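Local structure of DUF7790 domain-containing protein (Leptospira interrogans serogroup Icterohaemorrhagiae serovar copenhageni, 6ULO) at residues 231-241 with 286-297; 35-46 with 91-99. The protein is of unknown function but belongs to a family in the NADP-Rossmann clan and is predicted to carry a transmembrane helix in its full-length form. All blocks are in the same frame, centred on the assembly; numbering follows the deposited sequence.

In the fold
Running from the N terminus, residues 35-46, a loop between helices 18-28 and 57-60, meet residues 91-99 in contact 2; this closes a loop that contains strand 66-69, helix 74-82 and most of strand 86-91. The chain then runs through helices 113-120 to 176-187 and strands 191-195 and 218-222 before residues 231-241 and 286-297 form contact 1, closing a second loop with strands 249-255 and 277-282. The two loops follow in series, neither nesting nor crossing, and the contact centres lie about 26 Å apart. Contact 2 ties the N-terminal loop to helix 94-109, directly after strand 86-91 of the eight-stranded mixed sheet; contact 1 pairs helices 234-241 and 283-291.

Contact 1. Residues 231-241 with 286-297; sequences AYPQEFKNSIL and FQKWLSSGKPGL
The Tyr232 ring has Leu290 CD2 over one face, a CH-pi contact 3.7 Å from the ring centroid, and Leu297 CG in plane at its edge. Phe286 turns an edge toward the face of Tyr232 in an offset edge-to-face pair, the planes at 71°. Phe236 and Phe286 meet where helices 234-241 and 286-291 pack roughly antiparallel, with Tyr232 just before the first of them; the axes of these short segments run at 147° and approach to 9.6 Å. The Phe286 ring has Leu290 CD1 over one face, while its CZ meets the edge of Phe236, whose own face carries Ile240 CG1. Leu290 is a knob in the hole formed by Phe236, Lys237, Ile240 and Leu241: its CG stands anti to the carbonyl carbon (chi1 -66°), which carries the fork in among these residues, so that CD1 reaches Ile240 CB at 3.5 Å and CD2 goes to Tyr232. Outside the pair, helix 299-306 packs on Tyr232 and Leu297 through Val302, and Tyr232 OH is hydrogen-bonded to Glu227. The extended Lys237 chain runs past Leu290 O, and its NZ binds two waters, which link it to Leu290 O and Lys294 O. Direct polar bonds mark both ends: Tyr232 N donates to Leu297 O at 3.0 Å, while the extended Gln287 chain brings NE2 to Ile240 O at 2.9 Å.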
loop_
_atom_site.group_PDB
_atom_site.type_symbol
_atom_site.label_atom_id
_atom_site.label_comp_id
_atom_site.label_asym_id
_atom_site.label_seq_id
_atom_site.Cartn_x
_atom_site.Cartn_y
_atom_site.Cartn_z
ATOM N N ALA A 231 -0.276 5.354 -19.690
ATOM C CA ALA A 231 1.105 5.594 -20.072
ATOM C C ALA A 231 1.657 6.669 -19.143
ATOM O O ALA A 231 0.941 7.593 -18.766
ATOM C CB ALA A 231 1.183 6.039 -21.537
ATOM N N TYR A 232 2.909 6.538 -18.759
ATOM C CA TYR A 232 3.463 7.456 -17.760
ATOM C C TYR A 232 3.433 8.896 -18.245
ATOM O O TYR A 232 4.053 9.201 -19.271
ATOM C CB TYR A 232 4.909 7.092 -17.479
ATOM C CG TYR A 232 5.088 5.687 -16.932
ATOM C CD1 TYR A 232 4.504 5.317 -15.723
ATOM C CD2 TYR A 232 5.838 4.731 -17.611
ATOM C CE1 TYR A 232 4.655 4.059 -15.193
ATOM C CE2 TYR A 232 6.008 3.462 -17.085
ATOM C CZ TYR A 232 5.411 3.126 -15.879
ATOM O OH TYR A 232 5.611 1.855 -15.391
ATOM N N PRO A 233 2.753 9.805 -17.546
ATOM C CA PRO A 233 2.776 11.225 -17.923
ATOM C C PRO A 233 3.858 11.980 -17.153
ATOM O O PRO A 233 4.456 11.476 -16.193
ATOM C CB PRO A 233 1.387 11.699 -17.486
ATOM C CG PRO A 233 1.180 10.924 -16.199
ATOM C CD PRO A 233 1.785 9.538 -16.466
ATOM N N GLN A 234 4.060 13.238 -17.556
ATOM C CA GLN A 234 5.140 14.044 -17.000
ATOM C C GLN A 234 5.046 14.212 -15.484
ATOM O O GLN A 234 6.066 14.148 -14.792
ATOM C CB GLN A 234 5.145 15.399 -17.682
ATOM C CG GLN A 234 6.374 16.201 -17.395
ATOM C CD GLN A 234 7.606 15.514 -17.902
ATOM O OE1 GLN A 234 7.659 15.081 -19.063
ATOM N NE2 GLN A 234 8.602 15.374 -17.035
ATOM N N GLU A 235 3.851 14.465 -14.944
ATOM C CA GLU A 235 3.781 14.718 -13.507
ATOM C C GLU A 235 4.201 13.494 -12.705
ATOM O O GLU A 235 4.848 13.626 -11.667
ATOM C CB GLU A 235 2.397 15.199 -13.086
ATOM C CG GLU A 235 2.075 16.673 -13.433
ATOM C CD GLU A 235 2.977 17.771 -12.750
ATOM O OE1 GLU A 235 3.635 17.549 -11.694
ATOM O OE2 GLU A 235 3.012 18.910 -13.277
ATOM N N PHE A 236 3.875 12.293 -13.188
ATOM C CA PHE A 236 4.283 11.071 -12.511
ATOM C C PHE A 236 5.784 10.865 -12.641
ATOM O O PHE A 236 6.461 10.497 -11.670
ATOM C CB PHE A 236 3.516 9.894 -13.113
ATOM C CG PHE A 236 3.896 8.557 -12.548
ATOM C CD1 PHE A 236 3.234 8.039 -11.452
ATOM C CD2 PHE A 236 4.856 7.763 -13.159
ATOM C CE1 PHE A 236 3.566 6.773 -10.945
ATOM C CE2 PHE A 236 5.191 6.513 -12.665
ATOM C CZ PHE A 236 4.558 6.011 -11.546
ATOM N N LYS A 237 6.342 11.152 -13.823
ATOM C CA LYS A 237 7.782 11.056 -13.956
ATOM C C LYS A 237 8.474 11.982 -12.960
ATOM O O LYS A 237 9.409 11.577 -12.263
ATOM C CB LYS A 237 8.187 11.430 -15.379
ATOM C CG LYS A 237 7.704 10.463 -16.450
ATOM C CD LYS A 237 8.019 11.007 -17.854
ATOM C CE LYS A 237 7.689 9.989 -18.897
ATOM N NZ LYS A 237 8.042 10.506 -20.238
ATOM N N ASN A 238 8.028 13.239 -12.886
ATOM C CA ASN A 238 8.653 14.187 -11.969
ATOM C C ASN A 238 8.523 13.736 -10.524
ATOM O O ASN A 238 9.481 13.845 -9.746
ATOM C CB ASN A 238 8.009 15.565 -12.109
ATOM C CG ASN A 238 8.383 16.252 -13.370
ATOM O OD1 ASN A 238 9.286 15.832 -14.101
ATOM N ND2 ASN A 238 7.678 17.323 -13.652
ATOM N N SER A 239 7.345 13.239 -10.135
ATOM C CA SER A 239 7.192 12.884 -8.729
ATOM C C SER A 239 8.040 11.663 -8.366
ATOM O O SER A 239 8.632 11.641 -7.285
ATOM C CB SER A 239 5.722 12.717 -8.328
ATOM O OG SER A 239 5.135 11.679 -9.068
ATOM N N ILE A 240 8.147 10.659 -9.250
ATOM C CA ILE A 240 8.987 9.509 -8.927
ATOM C C ILE A 240 10.463 9.901 -8.907
ATOM O O ILE A 240 11.213 9.472 -8.022
ATOM C CB ILE A 240 8.696 8.311 -9.846
ATOM C CG1 ILE A 240 7.211 7.921 -9.747
ATOM C CG2 ILE A 240 9.627 7.142 -9.498
ATOM C CD1 ILE A 240 6.778 7.442 -8.414
ATOM N N LEU A 241 10.901 10.737 -9.860
ATOM C CA LEU A 241 12.284 11.202 -9.842
ATOM C C LEU A 241 12.602 11.984 -8.586
ATOM O O LEU A 241 13.751 11.999 -8.141
ATOM C CB LEU A 241 12.579 12.047 -11.085
ATOM C CG LEU A 241 13.171 11.184 -12.209
ATOM C CD1 LEU A 241 12.276 10.047 -12.681
ATOM C CD2 LEU A 241 13.598 12.077 -13.362
ATOM N N PHE A 286 13.776 2.146 -11.885
ATOM C CA PHE A 286 12.544 2.701 -12.430
ATOM C C PHE A 286 12.728 4.160 -12.828
ATOM O O PHE A 286 12.207 4.585 -13.851
ATOM C CB PHE A 286 11.438 2.538 -11.387
ATOM C CG PHE A 286 10.053 2.906 -11.855
ATOM C CD1 PHE A 286 9.584 2.502 -13.110
ATOM C CD2 PHE A 286 9.189 3.602 -11.006
ATOM C CE1 PHE A 286 8.284 2.791 -13.508
ATOM C CE2 PHE A 286 7.877 3.886 -11.397
ATOM C CZ PHE A 286 7.417 3.471 -12.647
ATOM N N GLN A 287 13.478 4.930 -12.038
ATOM C CA GLN A 287 13.747 6.327 -12.376
ATOM C C GLN A 287 14.495 6.457 -13.702
ATOM O O GLN A 287 14.222 7.379 -14.473
ATOM C CB GLN A 287 14.521 7.000 -11.242
ATOM C CG GLN A 287 13.657 7.191 -9.988
ATOM C CD GLN A 287 14.495 7.616 -8.786
ATOM O OE1 GLN A 287 15.677 7.311 -8.735
ATOM N NE2 GLN A 287 13.895 8.325 -7.835
ATOM N N LYS A 288 15.390 5.506 -14.011
ATOM C CA LYS A 288 16.017 5.479 -15.333
ATOM C C LYS A 288 14.983 5.272 -16.434
ATOM O O LYS A 288 14.996 5.965 -17.460
ATOM C CB LYS A 288 17.082 4.384 -15.420
ATOM C CG LYS A 288 18.244 4.482 -14.458
ATOM C CD LYS A 288 19.165 3.253 -14.621
ATOM C CE LYS A 288 20.441 3.382 -13.826
ATOM N NZ LYS A 288 21.312 4.510 -14.301
ATOM N N TRP A 289 14.095 4.283 -16.270
ATOM C CA TRP A 289 13.076 4.062 -17.295
ATOM C C TRP A 289 12.216 5.301 -17.492
ATOM O O TRP A 289 11.929 5.695 -18.624
ATOM C CB TRP A 289 12.212 2.843 -16.933
ATOM C CG TRP A 289 12.957 1.568 -17.136
ATOM C CD1 TRP A 289 13.703 0.879 -16.205
ATOM C CD2 TRP A 289 13.005 0.796 -18.338
ATOM N NE1 TRP A 289 14.238 -0.262 -16.783
ATOM C CE2 TRP A 289 13.813 -0.331 -18.081
ATOM C CE3 TRP A 289 12.453 0.958 -19.616
ATOM C CZ2 TRP A 289 14.088 -1.276 -19.053
ATOM C CZ3 TRP A 289 12.727 0.004 -20.574
ATOM C CH2 TRP A 289 13.527 -1.091 -20.283
ATOM N N LEU A 290 11.818 5.943 -16.398
ATOM C CA LEU A 290 10.942 7.111 -16.498
ATOM C C LEU A 290 11.640 8.304 -17.135
ATOM O O LEU A 290 10.962 9.165 -17.700
ATOM C CB LEU A 290 10.417 7.469 -15.113
ATOM C CG LEU A 290 9.476 6.445 -14.463
ATOM C CD1 LEU A 290 9.134 6.969 -13.091
ATOM C CD2 LEU A 290 8.254 6.269 -15.339
ATOM N N SER A 291 12.961 8.395 -17.021
ATOM C CA SER A 291 13.699 9.522 -17.577
ATOM C C SER A 291 14.046 9.328 -19.044
ATOM O O SER A 291 14.488 10.279 -19.679
ATOM C CB SER A 291 15.003 9.742 -16.795
ATOM O OG SER A 291 15.919 8.682 -16.997
ATOM N N SER A 292 13.865 8.115 -19.586
ATOM C CA SER A 292 14.359 7.738 -20.906
ATOM C C SER A 292 13.622 8.401 -22.067
ATOM O O SER A 292 14.175 8.453 -23.167
ATOM C CB SER A 292 14.261 6.211 -21.061
ATOM O OG SER A 292 12.903 5.761 -21.209
ATOM N N GLY A 293 12.402 8.900 -21.864
ATOM C CA GLY A 293 11.667 9.500 -22.960
ATOM C C GLY A 293 11.102 8.528 -23.970
ATOM O O GLY A 293 10.750 8.944 -25.076
ATOM N N LYS A 294 10.996 7.251 -23.635
ATOM C CA LYS A 294 10.398 6.313 -24.578
ATOM C C LYS A 294 8.932 6.692 -24.766
ATOM O O LYS A 294 8.178 6.693 -23.789
ATOM C CB LYS A 294 10.513 4.867 -24.082
ATOM C CG LYS A 294 11.924 4.303 -24.151
ATOM C CD LYS A 294 12.060 3.021 -23.351
ATOM C CE LYS A 294 13.403 2.348 -23.577
ATOM N NZ LYS A 294 13.444 1.544 -24.832
ATOM N N PRO A 295 8.486 7.008 -25.980
ATOM C CA PRO A 295 7.113 7.506 -26.137
ATOM C C PRO A 295 6.089 6.445 -25.760
ATOM O O PRO A 295 6.188 5.285 -26.171
ATOM C CB PRO A 295 7.032 7.880 -27.624
ATOM C CG PRO A 295 8.168 7.172 -28.248
ATOM C CD PRO A 295 9.251 7.072 -27.235
ATOM N N GLY A 296 5.107 6.848 -24.962
ATOM C CA GLY A 296 4.064 5.900 -24.660
ATOM C C GLY A 296 4.466 4.791 -23.718
ATOM O O GLY A 296 3.709 3.828 -23.571
ATOM N N LEU A 297 5.607 4.924 -23.031
ATOM C CA LEU A 297 6.067 3.898 -22.098
ATOM C C LEU A 297 5.026 3.604 -21.031
ATOM O O LEU A 297 4.398 4.508 -20.466
ATOM C CB LEU A 297 7.357 4.359 -21.408
ATOM C CG LEU A 297 8.047 3.327 -20.517
ATOM C CD1 LEU A 297 8.606 2.194 -21.402
ATOM C CD2 LEU A 297 9.137 4.010 -19.682
HETATM O O HOH W 1 4.962 7.311 -21.153
HETATM O O HOH W 2 7.665 7.910 -21.445
HETATM O O HOH W 3 10.821 10.628 -20.060
HETATM O O HOH W 4 15.485 10.705 -6.507
#

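Contact 2. Residues 35-46 with 91-99; sequences LVPTKWDVGDTT and DFTQIVVHA
The start of helix 94-109 is where this contact is made: the carboxylate of Asp41, from the loop 35-46, reaches the first turn. Asp41 OD1 accepts from Ile95 N at 2.8 Å, nearly in line with its C-O bond, although the N-H...O angle is a bent 141°. OD2 uses its anti lone pair for Thr38 N at 2.9 Å and also accepts from water 5, which takes the Gln94 N-H, so one carboxylate reaches two helix amides, Ile95 N directly and Gln94 N through the water. Its charge at this helix end would be expected to interact favourably with the helix dipole. Thr38 begins a type I beta turn to Asp41 and forms an ST turn through OG1 and Trp40 N. Asp91 OD2 accepts from Thr93 N in an Asx turn while its OD1 is held by Gly71 N, joining strand 86-91 of the Rossmann-clan domain to the helix. Van der Waals contacts follow. Ile95 CG1 lies anti to the backbone N (chi1 -160°), extending CD1 to Val42 O at 3.5 Å; methyl to methyl, Thr46 CG2 touches Ile95 CG2 and Ala99 CB, and Thr45 CG2 packs on Val96 CG2 at 3.7 Å. At the N-terminal end of the loop, Leu35 CD1 meets Gln94 NE2 at 3.6 Å, the side chains crossing at about a right angle.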
loop_
_atom_site.group_PDB
_atom_site.type_symbol
_atom_site.label_atom_id
_atom_site.label_comp_id
_atom_site.label_asym_id
_atom_site.label_seq_id
_atom_site.Cartn_x
_atom_site.Cartn_y
_atom_site.Cartn_z
ATOM N N LEU A 35 -10.185 15.438 -3.304
ATOM C CA LEU A 35 -10.833 14.281 -3.898
ATOM C C LEU A 35 -12.300 14.620 -3.997
ATOM O O LEU A 35 -12.814 15.415 -3.210
ATOM C CB LEU A 35 -10.657 13.022 -3.044
ATOM C CG LEU A 35 -9.216 12.627 -2.788
ATOM C CD1 LEU A 35 -9.210 11.248 -2.177
ATOM C CD2 LEU A 35 -8.409 12.632 -4.047
ATOM N N VAL A 36 -12.955 14.093 -5.013
ATOM C CA VAL A 36 -14.404 14.211 -5.079
ATOM C C VAL A 36 -14.970 12.815 -5.308
ATOM O O VAL A 36 -14.247 11.893 -5.723
ATOM C CB VAL A 36 -14.848 15.204 -6.173
ATOM C CG1 VAL A 36 -14.239 16.581 -5.924
ATOM C CG2 VAL A 36 -14.499 14.669 -7.560
ATOM N N PRO A 37 -16.251 12.618 -4.998
ATOM C CA PRO A 37 -16.876 11.303 -5.194
ATOM C C PRO A 37 -16.809 10.861 -6.641
ATOM O O PRO A 37 -16.986 11.661 -7.563
ATOM C CB PRO A 37 -18.326 11.560 -4.762
ATOM C CG PRO A 37 -18.222 12.640 -3.736
ATOM C CD PRO A 37 -17.154 13.539 -4.284
ATOM N N THR A 38 -16.558 9.567 -6.841
ATOM C CA THR A 38 -16.541 8.958 -8.173
ATOM C C THR A 38 -17.235 7.608 -8.120
ATOM O O THR A 38 -17.641 7.130 -7.057
ATOM C CB THR A 38 -15.126 8.709 -8.699
ATOM O OG1 THR A 38 -14.551 7.604 -7.992
ATOM C CG2 THR A 38 -14.250 9.939 -8.547
ATOM N N LYS A 39 -17.317 6.954 -9.282
ATOM C CA LYS A 39 -17.931 5.628 -9.341
ATOM C C LYS A 39 -17.145 4.592 -8.568
ATOM O O LYS A 39 -17.679 3.521 -8.273
ATOM C CB LYS A 39 -18.046 5.130 -10.788
ATOM C CG LYS A 39 -16.706 4.870 -11.463
ATOM C CD LYS A 39 -16.860 4.409 -12.916
ATOM C CE LYS A 39 -15.495 4.349 -13.616
ATOM N NZ LYS A 39 -15.590 3.979 -15.067
ATOM N N TRP A 40 -15.904 4.891 -8.208
ATOM C CA TRP A 40 -15.103 3.936 -7.454
ATOM C C TRP A 40 -15.371 3.981 -5.966
ATOM O O TRP A 40 -14.785 3.196 -5.229
ATOM C CB TRP A 40 -13.617 4.159 -7.728
ATOM C CG TRP A 40 -13.304 4.002 -9.159
ATOM C CD1 TRP A 40 -12.942 4.994 -10.033
ATOM C CD2 TRP A 40 -13.347 2.793 -9.918
ATOM N NE1 TRP A 40 -12.751 4.467 -11.281
ATOM C CE2 TRP A 40 -12.997 3.122 -11.243
ATOM C CE3 TRP A 40 -13.657 1.465 -9.613
ATOM C CZ2 TRP A 40 -12.929 2.169 -12.268
ATOM C CZ3 TRP A 40 -13.585 0.508 -10.642
ATOM C CH2 TRP A 40 -13.233 0.872 -11.948
ATOM N N ASP A 41 -16.210 4.901 -5.500
ATOM C CA ASP A 41 -16.567 4.994 -4.085
ATOM C C ASP A 41 -17.624 3.947 -3.730
ATOM O O ASP A 41 -18.758 4.245 -3.363
ATOM C CB ASP A 41 -17.014 6.411 -3.747
ATOM C CG ASP A 41 -15.848 7.353 -3.638
ATOM O OD1 ASP A 41 -15.029 7.150 -2.748
ATOM O OD2 ASP A 41 -15.720 8.291 -4.430
ATOM N N VAL A 42 -17.196 2.687 -3.835
ATOM C CA VAL A 42 -18.003 1.511 -3.511
ATOM C C VAL A 42 -17.115 0.555 -2.729
ATOM O O VAL A 42 -15.886 0.651 -2.762
ATOM C CB VAL A 42 -18.578 0.801 -4.766
ATOM C CG1 VAL A 42 -19.584 1.691 -5.489
ATOM C CG2 VAL A 42 -17.431 0.372 -5.718
ATOM N N GLY A 43 -17.750 -0.361 -1.993
ATOM C CA GLY A 43 -16.994 -1.229 -1.100
ATOM C C GLY A 43 -15.985 -2.111 -1.814
ATOM O O GLY A 43 -14.946 -2.456 -1.240
ATOM N N ASP A 44 -16.264 -2.466 -3.075
ATOM C CA ASP A 44 -15.373 -3.338 -3.842
ATOM C C ASP A 44 -13.952 -2.782 -3.890
ATOM O O ASP A 44 -12.979 -3.530 -3.985
ATOM C CB ASP A 44 -15.894 -3.462 -5.292
ATOM C CG ASP A 44 -17.411 -3.694 -5.397
ATOM O OD1 ASP A 44 -17.779 -4.711 -6.030
ATOM O OD2 ASP A 44 -18.236 -2.887 -4.880
ATOM N N THR A 45 -13.817 -1.464 -3.857
ATOM C CA THR A 45 -12.530 -0.816 -4.052
ATOM C C THR A 45 -11.633 -0.898 -2.834
ATOM O O THR A 45 -10.430 -0.624 -2.948
ATOM C CB THR A 45 -12.786 0.645 -4.414
ATOM O OG1 THR A 45 -13.798 0.683 -5.429
ATOM C CG2 THR A 45 -11.525 1.347 -4.907
ATOM N N THR A 46 -12.167 -1.308 -1.682
ATOM C CA THR A 46 -11.451 -1.235 -0.412
ATOM C C THR A 46 -10.663 -2.499 -0.096
ATOM O O THR A 46 -10.088 -2.599 0.993
ATOM C CB THR A 46 -12.415 -0.960 0.753
ATOM O OG1 THR A 46 -13.309 -2.078 0.928
ATOM C CG2 THR A 46 -13.213 0.310 0.513
ATOM N N ASP A 91 -4.107 7.387 -1.769
ATOM C CA ASP A 91 -5.061 6.901 -2.760
ATOM C C ASP A 91 -5.903 8.061 -3.264
ATOM O O ASP A 91 -6.002 9.113 -2.628
ATOM C CB ASP A 91 -5.921 5.766 -2.178
ATOM C CG ASP A 91 -6.497 4.836 -3.231
ATOM O OD1 ASP A 91 -5.817 3.819 -3.521
ATOM O OD2 ASP A 91 -7.629 5.105 -3.721
ATOM N N PHE A 92 -6.485 7.887 -4.443
ATOM C CA PHE A 92 -7.278 8.926 -5.074
ATOM C C PHE A 92 -8.768 8.728 -4.906
ATOM O O PHE A 92 -9.539 9.579 -5.350
ATOM C CB PHE A 92 -6.915 9.041 -6.563
ATOM C CG PHE A 92 -7.385 10.302 -7.216
ATOM C CD1 PHE A 92 -7.027 11.535 -6.715
ATOM C CD2 PHE A 92 -8.148 10.247 -8.374
ATOM C CE1 PHE A 92 -7.445 12.709 -7.349
ATOM C CE2 PHE A 92 -8.570 11.413 -8.999
ATOM C CZ PHE A 92 -8.198 12.634 -8.481
ATOM N N THR A 93 -9.202 7.627 -4.301
ATOM C CA THR A 93 -10.623 7.374 -4.086
ATOM C C THR A 93 -10.938 7.589 -2.604
ATOM O O THR A 93 -10.287 6.995 -1.730
ATOM C CB THR A 93 -11.007 5.954 -4.538
ATOM O OG1 THR A 93 -10.660 5.774 -5.934
ATOM C CG2 THR A 93 -12.503 5.738 -4.386
ATOM N N GLN A 94 -11.947 8.432 -2.325
ATOM C CA GLN A 94 -12.217 8.803 -0.940
ATOM C C GLN A 94 -12.552 7.588 -0.081
ATOM O O GLN A 94 -12.136 7.526 1.091
ATOM C CB GLN A 94 -13.323 9.850 -0.874
ATOM C CG GLN A 94 -13.437 10.502 0.476
ATOM C CD GLN A 94 -12.107 11.049 0.999
ATOM O OE1 GLN A 94 -11.523 10.519 1.937
ATOM N NE2 GLN A 94 -11.619 12.113 0.372
ATOM N N ILE A 95 -13.261 6.597 -0.638
ATOM C CA ILE A 95 -13.635 5.458 0.188
ATOM C C ILE A 95 -12.408 4.713 0.671
ATOM O O ILE A 95 -12.411 4.172 1.782
ATOM C CB ILE A 95 -14.657 4.531 -0.505
ATOM C CG1 ILE A 95 -15.371 3.659 0.561
ATOM C CG2 ILE A 95 -13.992 3.608 -1.564
ATOM C CD1 ILE A 95 -16.467 2.745 -0.020
ATOM N N VAL A 96 -11.354 4.650 -0.152
ATOM C CA VAL A 96 -10.140 3.948 0.255
ATOM C C VAL A 96 -9.441 4.697 1.384
ATOM O O VAL A 96 -9.044 4.106 2.389
ATOM C CB VAL A 96 -9.218 3.763 -0.965
ATOM C CG1 VAL A 96 -7.867 3.239 -0.532
ATOM C CG2 VAL A 96 -9.838 2.846 -2.004
ATOM N N VAL A 97 -9.333 6.026 1.256
ATOM C CA VAL A 97 -8.692 6.841 2.282
ATOM C C VAL A 97 -9.442 6.706 3.597
ATOM O O VAL A 97 -8.840 6.474 4.653
ATOM C CB VAL A 97 -8.559 8.313 1.821
ATOM C CG1 VAL A 97 -7.901 9.155 2.920
ATOM C CG2 VAL A 97 -7.752 8.411 0.507
ATOM N N HIS A 98 -10.771 6.753 3.535
ATOM C CA HIS A 98 -11.561 6.674 4.760
ATOM C C HIS A 98 -11.564 5.276 5.354
ATOM O O HIS A 98 -11.505 5.136 6.575
ATOM C CB HIS A 98 -12.975 7.139 4.464
ATOM C CG HIS A 98 -13.072 8.623 4.389
ATOM N ND1 HIS A 98 -14.140 9.276 3.820
ATOM C CD2 HIS A 98 -12.249 9.583 4.873
ATOM C CE1 HIS A 98 -13.966 10.582 3.949
ATOM N NE2 HIS A 98 -12.827 10.793 4.588
ATOM N N ALA A 99 -11.632 4.220 4.518
ATOM C CA ALA A 99 -11.582 2.870 5.066
ATOM C C ALA A 99 -10.234 2.629 5.730
ATOM O O ALA A 99 -10.162 1.977 6.774
ATOM C CB ALA A 99 -11.892 1.828 3.985
HETATM O O HOH W 5 -13.406 9.629 -4.481
HETATM O O HOH W 6 -11.770 7.714 -7.767
#